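Local structure of thiol peroxidase (Aquifex aeolicus, 2YZH) at residues M3-N8 / G18-V23; E29-T34 / F111-M116; V49-T54 / V80-V85; V85-P90 / G130-A135. The protein probably reduces hydrogen peroxide and organic hydroperoxides with electrons from thioredoxin, as a homodimeric peroxiredoxin of the Tpx subfamily that protects the cell against oxidative stress. One frame throughout, in Å; residues are numbered along the deposited sequence.

Contact 1: residues M3-N8 / G18-V23. With SO4 (sulfate ion), chain H.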
loop_
_atom_site.group_PDB
_atom_site.type_symbol
_atom_site.label_atom_id
_atom_site.label_comp_id
_atom_site.label_asym_id
_atom_site.label_seq_id
_atom_site.Cartn_x
_atom_site.Cartn_y
_atom_site.Cartn_z
ATOM N N MET D 3 -6.499 -18.623 16.198
ATOM C CA MET D 3 -5.913 -18.114 14.971
ATOM C C MET D 3 -4.525 -18.745 14.862
ATOM O O MET D 3 -4.072 -19.428 15.781
ATOM C CB MET D 3 -5.809 -16.589 15.045
ATOM C CG MET D 3 -6.301 -15.855 13.805
ATOM S SD MET D 3 -8.027 -16.206 13.352
ATOM C CE MET D 3 -7.923 -15.956 11.588
ATOM N N ALA D 4 -3.859 -18.532 13.735
ATOM C CA ALA D 4 -2.519 -19.067 13.522
ATOM C C ALA D 4 -1.783 -18.081 12.625
ATOM O O ALA D 4 -2.408 -17.203 12.037
ATOM C CB ALA D 4 -2.597 -20.444 12.858
ATOM N N ARG D 5 -0.465 -18.216 12.525
ATOM C CA ARG D 5 0.322 -17.312 11.693
ATOM C C ARG D 5 0.655 -17.947 10.350
ATOM O O ARG D 5 1.375 -17.367 9.540
ATOM C CB ARG D 5 1.616 -16.918 12.411
ATOM C CG ARG D 5 1.398 -16.097 13.673
ATOM C CD ARG D 5 2.723 -15.746 14.346
ATOM N NE ARG D 5 2.531 -15.082 15.631
ATOM C CZ ARG D 5 2.185 -13.806 15.780
ATOM N NH1 ARG D 5 1.990 -13.034 14.718
ATOM N NH2 ARG D 5 2.035 -13.299 16.997
ATOM N N THR D 6 0.124 -19.144 10.125
ATOM C CA THR D 6 0.356 -19.867 8.883
ATOM C C THR D 6 -0.883 -20.668 8.476
ATOM O O THR D 6 -1.705 -21.032 9.317
ATOM C CB THR D 6 1.543 -20.862 9.027
ATOM O OG1 THR D 6 2.730 -20.156 9.410
ATOM C CG2 THR D 6 1.802 -21.578 7.715
ATOM N N VAL D 7 -1.014 -20.916 7.179
ATOM C CA VAL D 7 -2.104 -21.720 6.630
ATOM C C VAL D 7 -1.485 -22.448 5.455
ATOM O O VAL D 7 -0.405 -22.073 4.992
ATOM C CB VAL D 7 -3.286 -20.868 6.089
ATOM C CG1 VAL D 7 -3.952 -20.115 7.224
ATOM C CG2 VAL D 7 -2.797 -19.912 5.008
ATOM N N ASN D 8 -2.144 -23.497 4.978
ATOM C CA ASN D 8 -1.626 -24.222 3.829
ATOM C C ASN D 8 -2.395 -23.826 2.577
ATOM O O ASN D 8 -3.585 -23.505 2.643
ATOM C CB ASN D 8 -1.778 -25.737 4.002
ATOM C CG ASN D 8 -0.909 -26.297 5.101
ATOM O OD1 ASN D 8 0.198 -25.818 5.345
ATOM N ND2 ASN D 8 -1.397 -27.343 5.757
ATOM N N GLY D 18 1.321 -10.347 10.102
ATOM C CA GLY D 18 0.776 -10.083 11.425
ATOM C C GLY D 18 -0.094 -8.834 11.424
ATOM O O GLY D 18 -0.231 -8.183 10.387
ATOM N N PRO D 19 -0.697 -8.465 12.567
ATOM C CA PRO D 19 -0.621 -9.138 13.867
ATOM C C PRO D 19 -1.638 -10.268 13.976
ATOM O O PRO D 19 -2.650 -10.276 13.274
ATOM C CB PRO D 19 -0.943 -8.015 14.839
ATOM C CG PRO D 19 -2.019 -7.277 14.090
ATOM C CD PRO D 19 -1.419 -7.184 12.693
ATOM N N GLU D 20 -1.368 -11.221 14.860
ATOM C CA GLU D 20 -2.289 -12.328 15.061
ATOM C C GLU D 20 -3.312 -11.879 16.100
ATOM O O GLU D 20 -2.945 -11.392 17.164
ATOM C CB GLU D 20 -1.542 -13.562 15.577
ATOM C CG GLU D 20 -2.390 -14.820 15.589
ATOM C CD GLU D 20 -1.725 -15.981 16.303
ATOM O OE1 GLU D 20 -2.209 -17.120 16.152
ATOM O OE2 GLU D 20 -0.729 -15.756 17.021
ATOM N N LEU D 21 -4.595 -12.019 15.790
ATOM C CA LEU D 21 -5.630 -11.625 16.740
ATOM C C LEU D 21 -6.069 -12.796 17.609
ATOM O O LEU D 21 -5.964 -13.957 17.211
ATOM C CB LEU D 21 -6.846 -11.055 16.007
ATOM C CG LEU D 21 -6.839 -9.563 15.669
ATOM C CD1 LEU D 21 -5.603 -9.206 14.859
ATOM C CD2 LEU D 21 -8.109 -9.221 14.901
ATOM N N LYS D 22 -6.551 -12.485 18.805
ATOM C CA LYS D 22 -7.028 -13.517 19.714
ATOM C C LYS D 22 -8.348 -13.063 20.324
ATOM O O LYS D 22 -8.664 -11.872 20.332
ATOM C CB LYS D 22 -6.012 -13.768 20.831
ATOM C CG LYS D 22 -5.877 -12.616 21.809
ATOM C CD LYS D 22 -5.153 -13.039 23.081
ATOM C CE LYS D 22 -5.033 -11.876 24.049
ATOM N NZ LYS D 22 -4.436 -12.296 25.343
ATOM N N VAL D 23 -9.126 -14.019 20.816
ATOM C CA VAL D 23 -10.401 -13.701 21.438
ATOM C C VAL D 23 -10.141 -12.725 22.580
ATOM O O VAL D 23 -9.205 -12.907 23.360
ATOM C CB VAL D 23 -11.085 -14.982 21.963
ATOM C CG1 VAL D 23 -12.239 -14.632 22.896
ATOM C CG2 VAL D 23 -11.600 -15.793 20.785
HETATM S S SO4 H . 2.374 -9.620 16.048
HETATM O O1 SO4 H . 2.157 -8.286 16.641
HETATM O O2 SO4 H . 1.186 -10.461 16.272
HETATM O O3 SO4 H . 2.625 -9.478 14.597
HETATM O O4 SO4 H . 3.540 -10.258 16.690
HETATM O O HOH W 1 -6.250 -16.403 18.052
#
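Met3 and Arg5 face Lys22 and Glu20 on segments running in opposite directions but too far apart to pair as strands, the CA atoms of Arg5 and Glu20 being 6.6 Å apart. No direct hydrogen bond joins them; instead a water accepts from Met3 N at 2.9 Å and donates to Leu21 O at 2.6 Å. Met3 CB rests against Leu21 O at 3.4 Å, and its flexible thioether then bends away to pack on Ala135 and Phe137. Glu20, with CG anti to the backbone N (chi1 -170°) and the rest extended, spans the gap to Arg5. Residues 3-5 lead into the N-terminal hairpin of Tpx peroxiredoxins, strands 6-9 and 12-15, to which 6-8 already belong; 18-23 carry the chain away from it. Glu20 OE2 sits over one guanidinium face, 3.6 Å from Arg5 NE, in a long salt bridge that rests on charge alone. At the guanidinium edge, in its plane, Arg5 NH1 and NH2 both donate to sulfate O2, at 3.1 and 3.0 Å. The same oxygen accepts from Glu20 N (161° at the hydrogen), and Gly126 N of the second subunit holds the ion too. Gly18 CA lies 3.7 Å from O3 of this sulfate, which probably comes from the crystallisation liquor.

Contact 2: residues E29-T34 / F111-M116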
loop_
_atom_site.group_PDB
_atom_site.type_symbol
_atom_site.label_atom_id
_atom_site.label_comp_id
_atom_site.label_asym_id
_atom_site.label_seq_id
_atom_site.Cartn_x
_atom_site.Cartn_y
_atom_site.Cartn_z
ATOM N N GLU D 29 -11.150 -1.667 13.004
ATOM C CA GLU D 29 -12.132 -1.217 12.030
ATOM C C GLU D 29 -11.527 -1.362 10.645
ATOM O O GLU D 29 -10.333 -1.126 10.443
ATOM C CB GLU D 29 -12.535 0.243 12.266
ATOM C CG GLU D 29 -13.329 0.440 13.543
ATOM C CD GLU D 29 -13.978 1.805 13.641
ATOM O OE1 GLU D 29 -13.552 2.730 12.921
ATOM O OE2 GLU D 29 -14.912 1.950 14.457
ATOM N N ALA D 30 -12.353 -1.773 9.695
ATOM C CA ALA D 30 -11.914 -1.939 8.324
ATOM C C ALA D 30 -12.882 -1.170 7.439
ATOM O O ALA D 30 -14.092 -1.381 7.502
ATOM C CB ALA D 30 -11.910 -3.415 7.943
ATOM N N VAL D 31 -12.339 -0.267 6.632
ATOM C CA VAL D 31 -13.147 0.536 5.728
ATOM C C VAL D 31 -13.190 -0.201 4.399
ATOM O O VAL D 31 -12.209 -0.206 3.650
ATOM C CB VAL D 31 -12.527 1.927 5.526
ATOM C CG1 VAL D 31 -13.400 2.747 4.583
ATOM C CG2 VAL D 31 -12.385 2.625 6.876
ATOM N N VAL D 32 -14.328 -0.833 4.121
ATOM C CA VAL D 32 -14.498 -1.608 2.903
ATOM C C VAL D 32 -15.502 -0.967 1.941
ATOM O O VAL D 32 -16.258 -0.064 2.317
ATOM C CB VAL D 32 -14.921 -3.065 3.249
ATOM C CG1 VAL D 32 -13.775 -3.778 3.966
ATOM C CG2 VAL D 32 -16.162 -3.058 4.143
ATOM N N VAL D 33 -15.505 -1.438 0.699
ATOM C CA VAL D 33 -16.381 -0.881 -0.328
ATOM C C VAL D 33 -17.433 -1.888 -0.788
ATOM O O VAL D 33 -17.089 -2.999 -1.207
ATOM C CB VAL D 33 -15.541 -0.417 -1.552
ATOM C CG1 VAL D 33 -16.435 0.285 -2.573
ATOM C CG2 VAL D 33 -14.427 0.525 -1.099
ATOM N N THR D 34 -18.708 -1.504 -0.707
ATOM C CA THR D 34 -19.801 -2.388 -1.124
ATOM C C THR D 34 -20.021 -2.331 -2.639
ATOM O O THR D 34 -19.441 -1.490 -3.323
ATOM C CB THR D 34 -21.119 -2.052 -0.379
ATOM O OG1 THR D 34 -21.398 -0.654 -0.488
ATOM C CG2 THR D 34 -20.999 -2.412 1.091
ATOM N N PHE D 111 -10.108 -3.823 -1.280
ATOM C CA PHE D 111 -9.084 -3.386 -2.221
ATOM C C PHE D 111 -8.513 -2.000 -1.955
ATOM O O PHE D 111 -7.339 -1.753 -2.207
ATOM C CB PHE D 111 -9.635 -3.416 -3.660
ATOM C CG PHE D 111 -10.241 -2.103 -4.115
ATOM C CD1 PHE D 111 -9.469 -1.162 -4.797
ATOM C CD2 PHE D 111 -11.572 -1.799 -3.833
ATOM C CE1 PHE D 111 -10.011 0.065 -5.193
ATOM C CE2 PHE D 111 -12.128 -0.573 -4.225
ATOM C CZ PHE D 111 -11.346 0.360 -4.906
ATOM N N ARG D 112 -9.337 -1.100 -1.436
ATOM C CA ARG D 112 -8.886 0.268 -1.255
ATOM C C ARG D 112 -7.861 0.535 -0.170
ATOM O O ARG D 112 -6.881 1.239 -0.413
ATOM C CB ARG D 112 -10.101 1.184 -1.076
ATOM C CG ARG D 112 -9.777 2.667 -1.023
ATOM C CD ARG D 112 -11.055 3.481 -1.196
ATOM N NE ARG D 112 -11.485 3.497 -2.594
ATOM C CZ ARG D 112 -12.727 3.759 -2.990
ATOM N NH1 ARG D 112 -13.671 4.024 -2.092
ATOM N NH2 ARG D 112 -13.026 3.768 -4.283
ATOM N N TYR D 113 -8.062 -0.038 1.011
ATOM C CA TYR D 113 -7.151 0.200 2.120
ATOM C C TYR D 113 -6.500 -1.065 2.664
ATOM O O TYR D 113 -5.557 -0.993 3.453
ATOM C CB TYR D 113 -7.907 0.899 3.244
ATOM C CG TYR D 113 -8.480 2.239 2.850
ATOM C CD1 TYR D 113 -7.644 3.322 2.569
ATOM C CD2 TYR D 113 -9.859 2.435 2.779
ATOM C CE1 TYR D 113 -8.175 4.576 2.230
ATOM C CE2 TYR D 113 -10.395 3.676 2.443
ATOM C CZ TYR D 113 -9.550 4.738 2.172
ATOM O OH TYR D 113 -10.086 5.963 1.847
ATOM N N ARG D 114 -7.008 -2.214 2.235
ATOM C CA ARG D 114 -6.499 -3.504 2.688
ATOM C C ARG D 114 -6.415 -3.507 4.208
ATOM O O ARG D 114 -5.409 -3.918 4.798
ATOM C CB ARG D 114 -5.121 -3.796 2.080
ATOM C CG ARG D 114 -4.734 -5.271 2.166
ATOM C CD ARG D 114 -3.482 -5.594 1.349
ATOM N NE ARG D 114 -2.275 -5.013 1.935
ATOM C CZ ARG D 114 -1.058 -5.150 1.415
ATOM N NH1 ARG D 114 -0.891 -5.844 0.295
ATOM N NH2 ARG D 114 -0.008 -4.607 2.017
ATOM N N ASP D 115 -7.488 -3.048 4.844
ATOM C CA ASP D 115 -7.537 -2.992 6.299
ATOM C C ASP D 115 -7.579 -4.365 6.952
ATOM O O ASP D 115 -7.244 -4.494 8.123
ATOM C CB ASP D 115 -8.752 -2.184 6.775
ATOM C CG ASP D 115 -8.499 -0.685 6.752
ATOM O OD1 ASP D 115 -7.370 -0.274 7.092
ATOM O OD2 ASP D 115 -9.427 0.077 6.415
ATOM N N MET D 116 -7.983 -5.397 6.212
ATOM C CA MET D 116 -8.047 -6.715 6.824
ATOM C C MET D 116 -6.669 -7.243 7.218
ATOM O O MET D 116 -6.562 -8.284 7.865
ATOM C CB MET D 116 -8.788 -7.707 5.918
ATOM C CG MET D 116 -10.276 -7.374 5.764
ATOM S SD MET D 116 -11.118 -7.013 7.353
ATOM C CE MET D 116 -11.232 -8.658 8.094
HETATM O O HOH W 2 -10.367 -1.380 2.028
#
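Ala30, Val31 and Val33 belong to strand 30-34 of the central sheet, and the turn 111-116, which follows the adjacent strand 106-109, folds back against them. The polar link is Val31 N to Asp115 OD2, 2.9 Å and nearly straight at 172°; the amide comes to the anti side of the carboxylate, 21° out of its plane. Asp115 CG stands beside its own backbone N (chi1 -82°), which lays the carboxylate alongside Val31. Lys118 of the third subunit forms a salt bridge with the same OD2, and Lys118 of this chain one with OD1, so the buried charge is probably well compensated. A water accepts from Tyr113 N and donates to Val31 O at 2.7 Å. That carbonyl oxygen also lies in the plane of the Tyr113 ring, 3.6 Å from CD2 at its edge, while Arg112 CG lies over the centre of one ring face. Compact, branched valines pack against these flat groups: Val31 CG1 touches Tyr113 CE2 at 3.8 Å, and Val33 CG2 lies over a guanidinium face, 3.7 Å from Arg112 NH1. That guanidinium is salt-bridged to Glu39 and hydrogen-bonded through NH2 to Lys129 O of the fourth subunit. Small Ala30 lets Met116 SD approach its CB. A loop after one added strand is thus tied to the antiparallel strand beside it, in the widened thioredoxin-fold sheet of a peroxiredoxin.

Contact 3: residues V49-T54 / V80-V85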
loop_
_atom_site.group_PDB
_atom_site.type_symbol
_atom_site.label_atom_id
_atom_site.label_comp_id
_atom_site.label_asym_id
_atom_site.label_seq_id
_atom_site.Cartn_x
_atom_site.Cartn_y
_atom_site.Cartn_z
ATOM N N VAL D 49 -24.260 -7.808 16.759
ATOM C CA VAL D 49 -23.203 -8.808 16.640
ATOM C C VAL D 49 -22.720 -8.824 15.195
ATOM O O VAL D 49 -23.518 -8.912 14.266
ATOM C CB VAL D 49 -23.700 -10.218 17.040
ATOM C CG1 VAL D 49 -22.660 -11.264 16.670
ATOM C CG2 VAL D 49 -23.955 -10.266 18.540
ATOM N N GLN D 50 -21.409 -8.737 15.006
ATOM C CA GLN D 50 -20.853 -8.720 13.664
ATOM C C GLN D 50 -20.152 -10.015 13.303
ATOM O O GLN D 50 -19.435 -10.592 14.116
ATOM C CB GLN D 50 -19.841 -7.581 13.519
ATOM C CG GLN D 50 -20.335 -6.212 13.903
ATOM C CD GLN D 50 -19.248 -5.168 13.735
ATOM O OE1 GLN D 50 -18.766 -4.941 12.626
ATOM N NE2 GLN D 50 -18.849 -4.537 14.833
ATOM N N VAL D 51 -20.364 -10.461 12.074
ATOM C CA VAL D 51 -19.724 -11.664 11.570
ATOM C C VAL D 51 -18.964 -11.249 10.317
ATOM O O VAL D 51 -19.565 -10.844 9.325
ATOM C CB VAL D 51 -20.752 -12.755 11.201
ATOM C CG1 VAL D 51 -20.031 -13.992 10.662
ATOM C CG2 VAL D 51 -21.584 -13.116 12.424
ATOM N N ILE D 52 -17.641 -11.333 10.382
ATOM C CA ILE D 52 -16.785 -10.961 9.267
ATOM C C ILE D 52 -16.169 -12.235 8.706
ATOM O O ILE D 52 -15.437 -12.940 9.397
ATOM C CB ILE D 52 -15.679 -10.001 9.735
ATOM C CG1 ILE D 52 -16.317 -8.753 10.352
ATOM C CG2 ILE D 52 -14.776 -9.625 8.570
ATOM C CD1 ILE D 52 -15.323 -7.807 10.998
ATOM N N ILE D 53 -16.478 -12.519 7.448
ATOM C CA ILE D 53 -16.000 -13.715 6.776
ATOM C C ILE D 53 -15.032 -13.324 5.668
ATOM O O ILE D 53 -15.414 -12.640 4.724
ATOM C CB ILE D 53 -17.198 -14.480 6.161
ATOM C CG1 ILE D 53 -18.204 -14.817 7.269
ATOM C CG2 ILE D 53 -16.714 -15.728 5.427
ATOM C CD1 ILE D 53 -19.568 -15.272 6.773
ATOM N N THR D 54 -13.777 -13.741 5.777
ATOM C CA THR D 54 -12.819 -13.396 4.737
ATOM C C THR D 54 -12.599 -14.560 3.787
ATOM O O THR D 54 -12.585 -15.722 4.196
ATOM C CB THR D 54 -11.461 -12.953 5.330
ATOM O OG1 THR D 54 -10.910 -14.008 6.132
ATOM C CG2 THR D 54 -11.647 -11.696 6.189
ATOM N N VAL D 80 -27.894 -9.491 13.979
ATOM C CA VAL D 80 -26.571 -9.803 13.452
ATOM C C VAL D 80 -26.314 -9.088 12.130
ATOM O O VAL D 80 -27.241 -8.797 11.373
ATOM C CB VAL D 80 -26.398 -11.330 13.241
ATOM C CG1 VAL D 80 -27.236 -11.793 12.057
ATOM C CG2 VAL D 80 -24.931 -11.667 13.029
ATOM N N ASP D 81 -25.049 -8.792 11.866
ATOM C CA ASP D 81 -24.654 -8.125 10.632
ATOM C C ASP D 81 -23.505 -8.949 10.058
ATOM O O ASP D 81 -22.404 -8.949 10.605
ATOM C CB ASP D 81 -24.202 -6.692 10.933
ATOM C CG ASP D 81 -23.781 -5.942 9.691
ATOM O OD1 ASP D 81 -24.573 -5.893 8.724
ATOM O OD2 ASP D 81 -22.659 -5.397 9.678
ATOM N N VAL D 82 -23.776 -9.658 8.965
ATOM C CA VAL D 82 -22.781 -10.522 8.331
ATOM C C VAL D 82 -22.200 -9.939 7.046
ATOM O O VAL D 82 -22.932 -9.567 6.129
ATOM C CB VAL D 82 -23.395 -11.913 8.016
ATOM C CG1 VAL D 82 -22.331 -12.854 7.495
ATOM C CG2 VAL D 82 -24.040 -12.483 9.265
ATOM N N THR D 83 -20.873 -9.881 6.978
ATOM C CA THR D 83 -20.196 -9.338 5.810
ATOM C C THR D 83 -19.108 -10.283 5.308
ATOM O O THR D 83 -18.278 -10.744 6.091
ATOM C CB THR D 83 -19.528 -7.983 6.132
ATOM O OG1 THR D 83 -20.490 -7.087 6.710
ATOM C CG2 THR D 83 -18.966 -7.353 4.861
ATOM N N VAL D 84 -19.125 -10.576 4.011
ATOM C CA VAL D 84 -18.102 -11.424 3.390
ATOM C C VAL D 84 -17.106 -10.453 2.757
ATOM O O VAL D 84 -17.489 -9.634 1.924
ATOM C CB VAL D 84 -18.693 -12.329 2.284
ATOM C CG1 VAL D 84 -17.576 -13.115 1.604
ATOM C CG2 VAL D 84 -19.707 -13.294 2.888
ATOM N N VAL D 85 -15.836 -10.540 3.145
ATOM C CA VAL D 85 -14.821 -9.619 2.633
ATOM C C VAL D 85 -13.700 -10.277 1.838
ATOM O O VAL D 85 -13.179 -11.316 2.234
ATOM C CB VAL D 85 -14.177 -8.832 3.797
ATOM C CG1 VAL D 85 -13.152 -7.828 3.259
ATOM C CG2 VAL D 85 -15.256 -8.116 4.592
#
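Val51 and Val82 sit side by side at the middle of a parallel strand pair, strands 49-54 and 80-86, which helix 61-73 connects in a beta-alpha-beta crossover at the heart of the thioredoxin fold. The segments diverge by only 19°, and five backbone hydrogen bonds join them in an unbroken parallel ladder from Asp81 N to Val49 O through to Val85 N to Ile53 O. The densely filled side is the one bearing Val49, Val51, Ile53, Val80, Val82 and Val84. Here Val51 CB meets Val82 CG2 at 3.8 Å, and the tip of Ile53, its CD1, reaches diagonally back to Val82 CG1 at 3.7 Å; CG1 of Ile53 stands beside the backbone N (chi1 -57°), which sends the chain that way. Helices 61-73 and 160-170 pack on this face through residues such as Phe70 and Val167, so beta-branched, wholly apolar residues suit it. Val84 lies about 7 Å, side chain to side chain, from Cys63, the predicted peroxidatic cysteine. The other face is looser and more polar. Its nearest apolar pair, Ile52 CG2 and Val85 CG2, is 4.3 Å apart, and partly exposed Asp81 extends from the strand with a weak, long ion pair to Lys40. Thr83 OG1 is hydrogen-bonded to Lys40, Gln50 OE1 to Gly43 N and Thr54 OG1 to Ala133 O, so these buried polar atoms are satisfied from beyond the pair. On the dense face, Val80 turns CG2 toward the other strand, 3.7 Å from Val51 CG2 and 3.3 Å from Val49 O.

Contact 4: residues V85-P90 / G130-A135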
loop_
_atom_site.group_PDB
_atom_site.type_symbol
_atom_site.label_atom_id
_atom_site.label_comp_id
_atom_site.label_asym_id
_atom_site.label_seq_id
_atom_site.Cartn_x
_atom_site.Cartn_y
_atom_site.Cartn_z
ATOM N N VAL D 85 -15.836 -10.540 3.145
ATOM C CA VAL D 85 -14.821 -9.619 2.633
ATOM C C VAL D 85 -13.700 -10.277 1.838
ATOM O O VAL D 85 -13.179 -11.316 2.234
ATOM C CB VAL D 85 -14.177 -8.832 3.797
ATOM C CG1 VAL D 85 -13.152 -7.828 3.259
ATOM C CG2 VAL D 85 -15.256 -8.116 4.592
ATOM N N SER D 86 -13.325 -9.655 0.725
ATOM C CA SER D 86 -12.245 -10.172 -0.114
ATOM C C SER D 86 -11.561 -9.017 -0.829
ATOM O O SER D 86 -11.987 -7.860 -0.720
ATOM C CB SER D 86 -12.789 -11.140 -1.162
ATOM O OG SER D 86 -13.397 -10.421 -2.220
ATOM N N MET D 87 -10.504 -9.329 -1.569
ATOM C CA MET D 87 -9.783 -8.307 -2.307
ATOM C C MET D 87 -10.363 -8.123 -3.708
ATOM O O MET D 87 -9.806 -7.385 -4.510
ATOM C CB MET D 87 -8.294 -8.661 -2.405
ATOM C CG MET D 87 -7.559 -8.649 -1.070
ATOM S SD MET D 87 -7.729 -7.069 -0.211
ATOM C CE MET D 87 -6.393 -6.121 -0.927
ATOM N N ASP D 88 -11.470 -8.799 -4.004
ATOM C CA ASP D 88 -12.120 -8.664 -5.315
ATOM C C ASP D 88 -12.551 -7.212 -5.458
ATOM O O ASP D 88 -12.917 -6.590 -4.466
ATOM C CB ASP D 88 -13.401 -9.502 -5.397
ATOM C CG ASP D 88 -13.149 -10.990 -5.311
ATOM O OD1 ASP D 88 -12.410 -11.516 -6.164
ATOM O OD2 ASP D 88 -13.703 -11.628 -4.395
ATOM N N LEU D 89 -12.516 -6.668 -6.672
ATOM C CA LEU D 89 -12.986 -5.297 -6.855
ATOM C C LEU D 89 -14.498 -5.367 -6.723
ATOM O O LEU D 89 -15.096 -6.423 -6.943
ATOM C CB LEU D 89 -12.647 -4.751 -8.247
ATOM C CG LEU D 89 -11.208 -4.373 -8.581
ATOM C CD1 LEU D 89 -11.200 -3.673 -9.932
ATOM C CD2 LEU D 89 -10.634 -3.443 -7.501
ATOM N N PRO D 90 -15.137 -4.248 -6.357
ATOM C CA PRO D 90 -16.594 -4.205 -6.204
ATOM C C PRO D 90 -17.331 -4.674 -7.467
ATOM O O PRO D 90 -18.406 -5.262 -7.384
ATOM C CB PRO D 90 -16.862 -2.731 -5.897
ATOM C CG PRO D 90 -15.624 -2.321 -5.147
ATOM C CD PRO D 90 -14.527 -2.961 -5.972
ATOM N N GLY D 130 -0.848 -11.283 -0.943
ATOM C CA GLY D 130 -1.639 -10.081 -1.162
ATOM C C GLY D 130 -3.141 -10.304 -1.131
ATOM O O GLY D 130 -3.922 -9.350 -1.204
ATOM N N ILE D 131 -3.538 -11.571 -1.030
ATOM C CA ILE D 131 -4.942 -11.983 -0.995
ATOM C C ILE D 131 -5.311 -12.349 0.445
ATOM O O ILE D 131 -4.431 -12.598 1.264
ATOM C CB ILE D 131 -5.150 -13.215 -1.927
ATOM C CG1 ILE D 131 -4.813 -12.827 -3.369
ATOM C CG2 ILE D 131 -6.574 -13.727 -1.851
ATOM C CD1 ILE D 131 -5.646 -11.666 -3.898
ATOM N N LEU D 132 -6.602 -12.380 0.764
ATOM C CA LEU D 132 -7.014 -12.713 2.125
ATOM C C LEU D 132 -7.208 -14.214 2.318
ATOM O O LEU D 132 -7.702 -14.905 1.422
ATOM C CB LEU D 132 -8.323 -11.989 2.486
ATOM C CG LEU D 132 -8.327 -10.459 2.403
ATOM C CD1 LEU D 132 -9.614 -9.934 3.033
ATOM C CD2 LEU D 132 -7.113 -9.887 3.139
ATOM N N ALA D 133 -6.801 -14.718 3.484
ATOM C CA ALA D 133 -6.971 -16.136 3.796
ATOM C C ALA D 133 -8.424 -16.361 4.216
ATOM O O ALA D 133 -9.155 -15.406 4.502
ATOM C CB ALA D 133 -6.027 -16.553 4.918
ATOM N N ARG D 134 -8.838 -17.624 4.258
ATOM C CA ARG D 134 -10.208 -17.966 4.619
ATOM C C ARG D 134 -10.360 -18.017 6.133
ATOM O O ARG D 134 -9.788 -18.885 6.803
ATOM C CB ARG D 134 -10.579 -19.314 3.993
ATOM C CG ARG D 134 -12.074 -19.613 3.941
ATOM C CD ARG D 134 -12.321 -20.981 3.296
ATOM N NE ARG D 134 -11.640 -21.116 2.007
ATOM C CZ ARG D 134 -11.972 -20.449 0.905
ATOM N NH1 ARG D 134 -12.989 -19.594 0.924
ATOM N NH2 ARG D 134 -11.282 -20.626 -0.213
ATOM N N ALA D 135 -11.129 -17.080 6.676
ATOM C CA ALA D 135 -11.330 -17.024 8.114
ATOM C C ALA D 135 -12.694 -16.463 8.477
ATOM O O ALA D 135 -13.405 -15.919 7.627
ATOM C CB ALA D 135 -10.245 -16.172 8.753
HETATM O O HOH W 3 -9.277 -11.828 -0.780
#
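Met87 and Leu132 meet with no flat group between them; the Asp88 carboxylate and the Arg134 guanidinium sit off to one side. Ser86 OG donates to Asp88 OD2 from above the carboxylate plane, 43° out of it, over a short 2.5 Å, while Leu58 N also binds OD2 and Ser57 OG binds OD1. The Arg134 guanidinium forms a salt bridge with Glu66 through NH1 and is bonded to Ile154 O through NH2. The contact itself is apolar. Met87 CG, beside its backbone N (chi1 -66°), comes within 3.7 Å of Gly130 O and 4.0 Å of Leu132 CG, the two side chains crossing at about a right angle. Leu132 turns CD1 to the end of strand 80-86, 3.9 Å from Val85 O and 4.1 Å from Ser86 CA. A pliant methionine and a branched leucine can fill such an irregular seam, between the end of strand 80-86 with the loop after it and a second loop. Gly130 has a positive phi (95°), a conformation that glycine adopts readily. A water accepts from Met87 N at 2.9 Å and from Leu132 N at 3.1 Å, giving both buried amides an acceptor. Ser86 OG in turn accepts from Asp88 N, an ST turn that leads the chain toward Leu89, the N-cap of helix 90-100; Met87 also packs on Leu89 of the fourth subunit. With apolar contacts and one water across the seam, the stronger polar bonds stay within 85-90 or go to residues outside the two segments, close to predicted Cys63: Ser86 lies about 7 Å from it, side chain to side chain, and Arg134 packs on it.

Overall arrangement
Contact 1 closes first along the chain; contact 3 is nested inside the loop closed by contact 2, and contact 4 alternates its segments with those of contact 2. Contacts 2, 3 and 4 share the central mixed sheet, with centres 10 to 13 Å apart. Contacts 3 and 4 have Val85 of strand 80-86 in common, and Met116 of contact 2 packs on both Thr54 and Leu132. Contact 1 lies at the surface, its centre 16 to 19 Å from the others, touching contact 4 where Met3 meets Ala135. Contacts 2 and 4 both reach the fourth subunit, so this part of the sheet and its loops also borders another subunit.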